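Local coordinates for protein lyase/mutase (PDB 4LSB) that is a lyase/mutase of the phosphoenolpyruvate phosphomutase family, built on a TIM-barrel fold and carrying a bound magnesium ion, at residues Q15-H26 / L155-A163; G101-R112 / E143-A152. All blocks are in the same frame, centred on the assembly; numbering follows the deposited sequence.

Contact 1: Q15-H26 / L155-A163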
loop_
_atom_site.group_PDB
_atom_site.type_symbol
_atom_site.label_atom_id
_atom_site.label_comp_id
_atom_site.label_asym_id
_atom_site.label_seq_id
_atom_site.Cartn_x
_atom_site.Cartn_y
_atom_site.Cartn_z
ATOM N N GLN B 15 22.793 -2.713 12.138
ATOM C CA GLN B 15 21.934 -3.764 12.658
ATOM C C GLN B 15 22.172 -3.991 14.136
ATOM O O GLN B 15 21.212 -4.146 14.895
ATOM C CB GLN B 15 22.140 -5.079 11.936
ATOM C CG GLN B 15 21.085 -6.092 12.339
ATOM C CD GLN B 15 21.047 -7.282 11.430
ATOM O OE1 GLN B 15 22.013 -7.572 10.730
ATOM N NE2 GLN B 15 19.934 -7.957 11.412
ATOM N N ALA B 16 23.438 -4.013 14.540
ATOM C CA ALA B 16 23.758 -4.208 15.940
ATOM C C ALA B 16 23.248 -3.044 16.800
ATOM O O ALA B 16 22.769 -3.266 17.910
ATOM C CB ALA B 16 25.242 -4.400 16.130
ATOM N N ARG B 17 23.322 -1.827 16.271
ATOM C CA ARG B 17 22.813 -0.632 16.976
ATOM C C ARG B 17 21.300 -0.765 17.129
ATOM O O ARG B 17 20.796 -0.584 18.202
ATOM C CB ARG B 17 23.136 0.677 16.251
ATOM N N HIS B 18 20.600 -1.105 16.051
ATOM C CA HIS B 18 19.153 -1.290 16.123
ATOM C C HIS B 18 18.764 -2.403 17.048
ATOM O O HIS B 18 17.750 -2.302 17.743
ATOM C CB HIS B 18 18.572 -1.570 14.763
ATOM C CG HIS B 18 18.564 -0.377 13.884
ATOM N ND1 HIS B 18 18.315 -0.457 12.540
ATOM C CD2 HIS B 18 18.725 0.930 14.164
ATOM C CE1 HIS B 18 18.316 0.750 12.017
ATOM N NE2 HIS B 18 18.571 1.616 12.983
ATOM N N ALA B 19 19.608 -3.429 17.128
ATOM C CA ALA B 19 19.293 -4.601 17.962
ATOM C C ALA B 19 19.310 -4.224 19.422
ATOM O O ALA B 19 18.431 -4.615 20.227
ATOM C CB ALA B 19 20.265 -5.755 17.688
ATOM N N GLU B 20 20.302 -3.433 19.765
ATOM C CA GLU B 20 20.404 -2.973 21.137
ATOM C C GLU B 20 19.335 -1.971 21.488
ATOM O O GLU B 20 18.785 -2.021 22.603
ATOM C CB GLU B 20 21.774 -2.336 21.425
ATOM C CG GLU B 20 21.902 -1.871 22.880
ATOM C CD GLU B 20 21.644 -2.953 23.944
ATOM O OE1 GLU B 20 22.030 -4.139 23.761
ATOM O OE2 GLU B 20 21.033 -2.605 24.991
ATOM N N ALA B 21 19.076 -1.038 20.598
ATOM C CA ALA B 21 17.998 -0.086 20.833
ATOM C C ALA B 21 16.647 -0.824 21.040
ATOM O O ALA B 21 15.831 -0.498 21.928
ATOM C CB ALA B 21 17.930 0.911 19.692
ATOM N N PHE B 22 16.421 -1.854 20.232
ATOM C CA PHE B 22 15.168 -2.605 20.294
ATOM C C PHE B 22 15.048 -3.349 21.615
ATOM O O PHE B 22 13.993 -3.308 22.251
ATOM C CB PHE B 22 15.059 -3.575 19.143
ATOM C CG PHE B 22 13.698 -4.194 19.021
ATOM C CD1 PHE B 22 12.561 -3.397 18.923
ATOM C CD2 PHE B 22 13.548 -5.543 18.996
ATOM C CE1 PHE B 22 11.288 -3.978 18.783
ATOM C CE2 PHE B 22 12.287 -6.126 18.849
ATOM C CZ PHE B 22 11.169 -5.335 18.750
ATOM N N ARG B 23 16.116 -4.040 22.030
ATOM C CA ARG B 23 16.087 -4.779 23.288
ATOM C C ARG B 23 15.805 -3.798 24.460
ATOM O O ARG B 23 15.005 -4.111 25.329
ATOM C CB ARG B 23 17.415 -5.545 23.521
ATOM C CG ARG B 23 17.443 -6.422 24.784
ATOM C CD ARG B 23 18.875 -6.615 25.352
ATOM N NE ARG B 23 19.421 -5.323 25.803
ATOM C CZ ARG B 23 19.173 -4.729 26.987
ATOM N NH1 ARG B 23 18.416 -5.308 27.924
ATOM N NH2 ARG B 23 19.700 -3.535 27.241
ATOM N N ALA B 24 16.460 -2.631 24.429
ATOM C CA ALA B 24 16.313 -1.580 25.441
ATOM C C ALA B 24 14.887 -1.022 25.563
ATOM O O ALA B 24 14.483 -0.631 26.669
ATOM C CB ALA B 24 17.287 -0.443 25.182
ATOM N N LEU B 25 14.151 -0.951 24.449
ATOM C CA LEU B 25 12.731 -0.535 24.489
ATOM C C LEU B 25 11.976 -1.402 25.423
ATOM O O LEU B 25 11.050 -0.912 26.066
ATOM C CB LEU B 25 12.021 -0.598 23.116
ATOM C CG LEU B 25 12.550 0.362 22.099
ATOM C CD1 LEU B 25 12.022 0.178 20.701
ATOM C CD2 LEU B 25 12.308 1.787 22.613
ATOM N N HIS B 26 12.377 -2.672 25.548
ATOM C CA HIS B 26 11.619 -3.614 26.362
ATOM C C HIS B 26 11.908 -3.553 27.867
ATOM O O HIS B 26 11.229 -4.236 28.622
ATOM C CB HIS B 26 11.826 -5.058 25.900
ATOM C CG HIS B 26 11.309 -5.327 24.525
ATOM N ND1 HIS B 26 12.001 -4.954 23.404
ATOM C CD2 HIS B 26 10.182 -5.937 24.094
ATOM C CE1 HIS B 26 11.324 -5.308 22.335
ATOM N NE2 HIS B 26 10.210 -5.900 22.725
ATOM N N LEU B 155 23.569 -15.304 16.979
ATOM C CA LEU B 155 23.799 -14.127 16.186
ATOM C C LEU B 155 24.708 -13.202 16.965
ATOM O O LEU B 155 24.733 -13.286 18.200
ATOM C CB LEU B 155 22.471 -13.388 15.906
ATOM C CG LEU B 155 21.433 -14.154 15.062
ATOM C CD1 LEU B 155 20.103 -13.440 15.090
ATOM C CD2 LEU B 155 21.902 -14.389 13.632
ATOM N N PRO B 156 25.399 -12.304 16.266
ATOM C CA PRO B 156 26.383 -11.423 16.952
ATOM C C PRO B 156 25.779 -10.120 17.535
ATOM O O PRO B 156 26.496 -9.145 17.788
ATOM C CB PRO B 156 27.380 -11.099 15.841
ATOM C CG PRO B 156 26.575 -11.129 14.596
ATOM C CD PRO B 156 25.534 -12.221 14.801
ATOM N N PHE B 157 24.476 -10.121 17.734
ATOM C CA PHE B 157 23.752 -8.995 18.345
ATOM C C PHE B 157 22.536 -9.594 18.999
ATOM O O PHE B 157 22.194 -10.744 18.723
ATOM C CB PHE B 157 23.331 -7.960 17.302
ATOM C CG PHE B 157 22.628 -8.543 16.126
ATOM C CD1 PHE B 157 21.274 -8.875 16.184
ATOM C CD2 PHE B 157 23.320 -8.782 14.959
ATOM C CE1 PHE B 157 20.633 -9.426 15.088
ATOM C CE2 PHE B 157 22.686 -9.326 13.876
ATOM C CZ PHE B 157 21.346 -9.661 13.937
ATOM N N PRO B 158 21.889 -8.839 19.911
ATOM C CA PRO B 158 20.767 -9.425 20.608
ATOM C C PRO B 158 19.517 -9.478 19.711
ATOM O O PRO B 158 19.014 -8.448 19.250
ATOM C CB PRO B 158 20.534 -8.487 21.799
ATOM C CG PRO B 158 21.350 -7.272 21.559
ATOM C CD PRO B 158 22.368 -7.580 20.499
ATOM N N PHE B 159 19.028 -10.665 19.456
ATOM C CA PHE B 159 17.830 -10.841 18.622
ATOM C C PHE B 159 16.667 -11.061 19.572
ATOM O O PHE B 159 16.746 -11.933 20.463
ATOM C CB PHE B 159 17.999 -12.010 17.662
ATOM C CG PHE B 159 16.814 -12.240 16.733
ATOM C CD1 PHE B 159 15.695 -12.939 17.158
ATOM C CD2 PHE B 159 16.854 -11.782 15.429
ATOM C CE1 PHE B 159 14.646 -13.148 16.307
ATOM C CE2 PHE B 159 15.805 -11.975 14.588
ATOM C CZ PHE B 159 14.686 -12.664 15.029
ATOM N N THR B 160 15.641 -10.227 19.454
ATOM C CA THR B 160 14.502 -10.282 20.367
ATOM C C THR B 160 13.442 -11.204 19.811
ATOM O O THR B 160 12.741 -10.853 18.843
ATOM C CB THR B 160 13.890 -8.906 20.621
ATOM O OG1 THR B 160 14.875 -8.091 21.245
ATOM C CG2 THR B 160 12.665 -9.028 21.518
ATOM N N LEU B 161 13.406 -12.428 20.378
ATOM C CA LEU B 161 12.479 -13.468 19.972
ATOM C C LEU B 161 11.138 -13.376 20.698
ATOM O O LEU B 161 11.073 -13.466 21.911
ATOM C CB LEU B 161 13.027 -14.888 20.115
ATOM C CG LEU B 161 12.054 -16.002 19.676
ATOM C CD1 LEU B 161 11.898 -16.120 18.176
ATOM C CD2 LEU B 161 12.468 -17.368 20.221
ATOM N N THR B 162 10.082 -13.206 19.906
ATOM C CA THR B 162 8.711 -13.249 20.427
ATOM C C THR B 162 8.139 -14.644 20.158
ATOM O O THR B 162 8.092 -15.087 19.017
ATOM C CB THR B 162 7.830 -12.163 19.793
ATOM O OG1 THR B 162 8.364 -10.872 20.038
ATOM C CG2 THR B 162 6.429 -12.208 20.376
ATOM N N ALA B 163 7.704 -15.334 21.218
ATOM C CA ALA B 163 7.047 -16.597 21.095
ATOM C C ALA B 163 5.538 -16.351 21.204
ATOM O O ALA B 163 5.080 -15.682 22.150
ATOM C CB ALA B 163 7.506 -17.543 22.203
HETATM O O HOH W 1 16.835 -6.911 19.498
#
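Gln-15 lies against one face of the Phe-157 ring, between helix 14-25 and the chain leading into strand 160-164. The aliphatic CG of Gln-15 sits over that face in a CH-pi contact, 4.1 Å from the centroid of the Phe-157 ring, and the amide follows across the rim with its plane tilted 31° from the ring. Phe-157 reaches the helix with CG wedged between its own backbone N and carbonyl carbon (chi1 50°), which brings a face of the ring against Gln-15 CG. The amide nitrogen is hydrogen-bonded elsewhere, to the carbonyl of Ala-115. One turn on, the short methyl of Ala-19 lets the chain come close: its CB lies 3.6 Å from Phe-157 CD1 and 3.4 Å from Pro-158 O.

Farther along, Thr-160 presents both branches. Its CG2 stands over one face of the His-26 imidazole, 4.0 Å from His-26 CE1, while CB and OG1 lie beside the CD2-CE2 side of Phe-22. His-26 is itself held by ND1 donating to the carbonyl of Phe-22, and its NE2 is hydrogen-bonded to Arg-238 NH1.

Polar linkage comes through water. One water lies within hydrogen-bonding distance of Ala-19 O, Pro-158 O (2.7 Å from the water oxygen) and Thr-160 OG1 (2.9 Å from it).

With no direct hydrogen bond between them, the two segments are held by apolar and ring contacts and by a shared water that offers a partner to two backbone carbonyls, seating the N-terminal helix against the entrance of a barrel strand.

Contact 2: G101-R112 / E143-A152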
loop_
_atom_site.group_PDB
_atom_site.type_symbol
_atom_site.label_atom_id
_atom_site.label_comp_id
_atom_site.label_asym_id
_atom_site.label_seq_id
_atom_site.Cartn_x
_atom_site.Cartn_y
_atom_site.Cartn_z
ATOM N N GLY B 101 7.300 -23.861 8.475
ATOM C CA GLY B 101 7.508 -25.282 8.526
ATOM C C GLY B 101 7.285 -25.770 9.941
ATOM O O GLY B 101 7.272 -24.991 10.913
ATOM N N ASP B 102 7.088 -27.066 10.057
ATOM C CA ASP B 102 6.880 -27.714 11.348
ATOM C C ASP B 102 8.148 -27.987 12.128
ATOM O O ASP B 102 8.123 -27.940 13.341
ATOM C CB ASP B 102 6.170 -29.059 11.158
ATOM C CG ASP B 102 4.828 -28.923 10.479
ATOM O OD1 ASP B 102 4.173 -27.872 10.593
ATOM O OD2 ASP B 102 4.425 -29.885 9.808
ATOM N N ALA B 103 9.229 -28.348 11.432
ATOM C CA ALA B 103 10.415 -28.858 12.099
ATOM C C ALA B 103 11.202 -27.730 12.771
ATOM O O ALA B 103 11.340 -26.639 12.202
ATOM C CB ALA B 103 11.318 -29.600 11.113
ATOM N N PRO B 104 11.750 -28.007 13.957
ATOM C CA PRO B 104 12.601 -27.061 14.662
ATOM C C PRO B 104 13.719 -26.514 13.800
ATOM O O PRO B 104 14.049 -25.352 13.911
ATOM C CB PRO B 104 13.161 -27.884 15.816
ATOM C CG PRO B 104 12.087 -28.858 16.121
ATOM C CD PRO B 104 11.467 -29.196 14.786
ATOM N N GLY B 105 14.343 -27.354 12.977
ATOM C CA GLY B 105 15.430 -26.886 12.134
ATOM C C GLY B 105 14.959 -25.881 11.103
ATOM O O GLY B 105 15.707 -24.983 10.685
ATOM N N THR B 106 13.706 -25.997 10.701
ATOM C CA THR B 106 13.180 -25.066 9.776
ATOM C C THR B 106 12.992 -23.687 10.452
ATOM O O THR B 106 13.337 -22.649 9.888
ATOM C CB THR B 106 11.823 -25.529 9.229
ATOM O OG1 THR B 106 11.993 -26.812 8.604
ATOM C CG2 THR B 106 11.334 -24.522 8.229
ATOM N N VAL B 107 12.363 -23.727 11.610
ATOM C CA VAL B 107 12.220 -22.553 12.464
ATOM C C VAL B 107 13.589 -21.866 12.682
ATOM O O VAL B 107 13.751 -20.645 12.456
ATOM C CB VAL B 107 11.591 -22.981 13.797
ATOM C CG1 VAL B 107 11.645 -21.818 14.816
ATOM C CG2 VAL B 107 10.165 -23.463 13.561
ATOM N N ALA B 108 14.586 -22.669 13.070
ATOM C CA ALA B 108 15.924 -22.117 13.276
ATOM C C ALA B 108 16.473 -21.444 12.011
ATOM O O ALA B 108 16.989 -20.344 12.076
ATOM C CB ALA B 108 16.892 -23.181 13.747
ATOM N N GLU B 109 16.354 -22.101 10.867
ATOM C CA GLU B 109 16.806 -21.504 9.610
ATOM C C GLU B 109 16.042 -20.214 9.310
ATOM O O GLU B 109 16.619 -19.215 8.912
ATOM C CB GLU B 109 16.637 -22.490 8.465
ATOM C CG GLU B 109 17.065 -21.957 7.107
ATOM C CD GLU B 109 18.572 -21.720 6.955
ATOM O OE1 GLU B 109 19.358 -21.992 7.901
ATOM O OE2 GLU B 109 18.978 -21.245 5.861
ATOM N N THR B 110 14.736 -20.232 9.545
ATOM C CA THR B 110 13.942 -19.020 9.347
ATOM C C THR B 110 14.465 -17.835 10.189
ATOM O O THR B 110 14.584 -16.681 9.702
ATOM C CB THR B 110 12.455 -19.310 9.620
ATOM O OG1 THR B 110 11.958 -20.185 8.609
ATOM C CG2 THR B 110 11.649 -18.039 9.565
ATOM N N ILE B 111 14.794 -18.093 11.450
ATOM C CA ILE B 111 15.381 -17.048 12.286
ATOM C C ILE B 111 16.694 -16.518 11.681
ATOM O O ILE B 111 16.917 -15.309 11.593
ATOM C CB ILE B 111 15.667 -17.537 13.735
ATOM C CG1 ILE B 111 14.373 -17.850 14.485
ATOM C CG2 ILE B 111 16.518 -16.506 14.498
ATOM C CD1 ILE B 111 13.421 -16.650 14.620
ATOM N N ARG B 112 17.575 -17.403 11.245
ATOM C CA ARG B 112 18.858 -16.949 10.644
ATOM C C ARG B 112 18.640 -16.115 9.414
ATOM O O ARG B 112 19.298 -15.111 9.221
ATOM C CB ARG B 112 19.737 -18.125 10.236
ATOM C CG ARG B 112 20.270 -18.962 11.360
ATOM C CD ARG B 112 21.389 -19.866 10.820
ATOM N NE ARG B 112 20.799 -21.090 10.255
ATOM C CZ ARG B 112 20.372 -22.123 10.991
ATOM N NH1 ARG B 112 20.512 -22.091 12.317
ATOM N NH2 ARG B 112 19.814 -23.190 10.393
ATOM N N GLU B 143 10.069 -27.402 21.773
ATOM C CA GLU B 143 11.291 -27.756 21.017
ATOM C C GLU B 143 11.540 -26.784 19.872
ATOM O O GLU B 143 12.703 -26.375 19.583
ATOM C CB GLU B 143 11.177 -29.151 20.415
ATOM C CG GLU B 143 12.127 -30.168 20.977
ATOM C CD GLU B 143 12.144 -31.444 20.123
ATOM O OE1 GLU B 143 13.259 -31.975 19.882
ATOM O OE2 GLU B 143 11.052 -31.887 19.675
ATOM N N ARG B 144 10.436 -26.431 19.213
ATOM C CA ARG B 144 10.466 -25.401 18.164
ATOM C C ARG B 144 11.030 -24.067 18.674
ATOM O O ARG B 144 11.931 -23.493 18.064
ATOM C CB ARG B 144 9.078 -25.187 17.554
ATOM C CG ARG B 144 8.639 -26.289 16.588
ATOM C CD ARG B 144 7.132 -26.271 16.431
ATOM N NE ARG B 144 6.638 -24.933 16.088
ATOM C CZ ARG B 144 6.646 -24.420 14.865
ATOM N NH1 ARG B 144 7.115 -25.124 13.811
ATOM N NH2 ARG B 144 6.156 -23.223 14.669
ATOM N N ILE B 145 10.474 -23.542 19.756
ATOM C CA ILE B 145 10.976 -22.260 20.309
ATOM C C ILE B 145 12.435 -22.397 20.779
ATOM O O ILE B 145 13.253 -21.507 20.596
ATOM C CB ILE B 145 10.084 -21.754 21.465
ATOM C CG1 ILE B 145 8.717 -21.356 20.928
ATOM C CG2 ILE B 145 10.738 -20.579 22.209
ATOM C CD1 ILE B 145 8.711 -20.271 19.872
ATOM N N ALA B 146 12.782 -23.544 21.336
ATOM C CA ALA B 146 14.156 -23.777 21.761
ATOM C C ALA B 146 15.176 -23.664 20.589
ATOM O O ALA B 146 16.283 -23.128 20.729
ATOM C CB ALA B 146 14.262 -25.134 22.413
ATOM N N ALA B 147 14.776 -24.138 19.434
ATOM C CA ALA B 147 15.596 -24.070 18.232
ATOM C C ALA B 147 15.677 -22.632 17.747
ATOM O O ALA B 147 16.722 -22.197 17.252
ATOM C CB ALA B 147 15.010 -24.983 17.135
ATOM N N ALA B 148 14.573 -21.896 17.876
ATOM C CA ALA B 148 14.564 -20.485 17.470
ATOM C C ALA B 148 15.490 -19.685 18.391
ATOM O O ALA B 148 16.221 -18.838 17.930
ATOM C CB ALA B 148 13.161 -19.883 17.478
ATOM N N VAL B 149 15.457 -19.989 19.683
ATOM C CA VAL B 149 16.299 -19.315 20.650
ATOM C C VAL B 149 17.769 -19.586 20.382
ATOM O O VAL B 149 18.616 -18.687 20.457
ATOM C CB VAL B 149 15.897 -19.777 22.080
ATOM C CG1 VAL B 149 17.017 -19.497 23.104
ATOM C CG2 VAL B 149 14.588 -19.114 22.480
ATOM N N ASP B 150 18.108 -20.839 20.095
ATOM C CA ASP B 150 19.501 -21.172 19.814
ATOM C C ASP B 150 20.027 -20.437 18.591
ATOM O O ASP B 150 21.166 -19.955 18.597
ATOM C CB ASP B 150 19.711 -22.668 19.606
ATOM C CG ASP B 150 19.540 -23.464 20.873
ATOM O OD1 ASP B 150 19.693 -22.904 21.989
ATOM O OD2 ASP B 150 19.236 -24.665 20.738
ATOM N N ALA B 151 19.221 -20.347 17.537
ATOM C CA ALA B 151 19.598 -19.550 16.394
ATOM C C ALA B 151 19.768 -18.085 16.782
ATOM O O ALA B 151 20.694 -17.430 16.342
ATOM C CB ALA B 151 18.549 -19.658 15.308
ATOM N N ALA B 152 18.804 -17.555 17.519
ATOM C CA ALA B 152 18.852 -16.152 17.980
ATOM C C ALA B 152 20.116 -15.902 18.769
ATOM O O ALA B 152 20.837 -14.947 18.478
ATOM C CB ALA B 152 17.617 -15.809 18.810
#
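Arg-144 reaches from helix 143-152 to the turn before helix 104-112, where a single nitrogen, NH1, donates to two successive carbonyls. The bond from NH1 to Gly-101 O, 2.9 Å long, lies in the carbonyl plane on a lone pair; the one to Asp-102 O, 3.0 Å from NH1, comes from above its carbonyl plane, at a C=O...N angle of only 101°. Both oxygens lie near the guanidinium plane, leaving a flat face for CG2 of Val-107, 3.5 Å from Arg-144 NH1. A bend at chi3 (52°) turns the long chain towards this turn.

Beyond the arginine, towards the C-terminal ends of the two segments, the helices meet through small residues. Ala-147 CB nestles 3.4 Å from Pro-104 O and also touches the proline ring, whose fixed phi suits the first turn of a helix. Ala-108 fits between Ala-147 and Ala-151. On the inner side, CG1 of Val-107 is 3.6 Å from Ala-148 CB, and Ile-111 divides its branches, CG1 towards Ala-148 and CG2 towards Ala-151 (3.8 Å from its CB). Alanines along helix 143-152 allow the axes to approach to 7.8 Å, at a crossing angle of -32°.

In the next shell, NH2 of Arg-144 donates to the carbonyls of Asn-98 and Glu-125, and Tyr-136 makes a cation-pi contact with the guanidinium. The hydroxyl of Tyr-136 is hydrogen-bonded to Asp-102 OD1, so this residue probably helps to hold both the arginine and the turn.

The two helices are neighbours on the outside of the barrel. Val-107, Ile-111 and Arg-144 rest on Ile-124 of strand 121-125, while Ile-111, Ala-148 and Val-149 cover Leu-161 of strand 160-164.

From the N terminus, helix 14-25 comes first, and contact 1 closes a long loop when the chain returns to it at 155-163. Contact 2 lies wholly inside that loop: the chain passes through strand 92-95, enters helix 104-116, crosses strand 121-125, and comes back as helix 138-153 to close the smaller loop. After a short loop that helix is followed by strand 160-164, so the second half of contact 2 leads into the second half of contact 1. Their centres are about 17 Å apart, yet they touch where Leu-161 packs on Ala-148 and Val-149. Together they tie the N-terminal helix and two outer helices to neighbouring strands of the barrel.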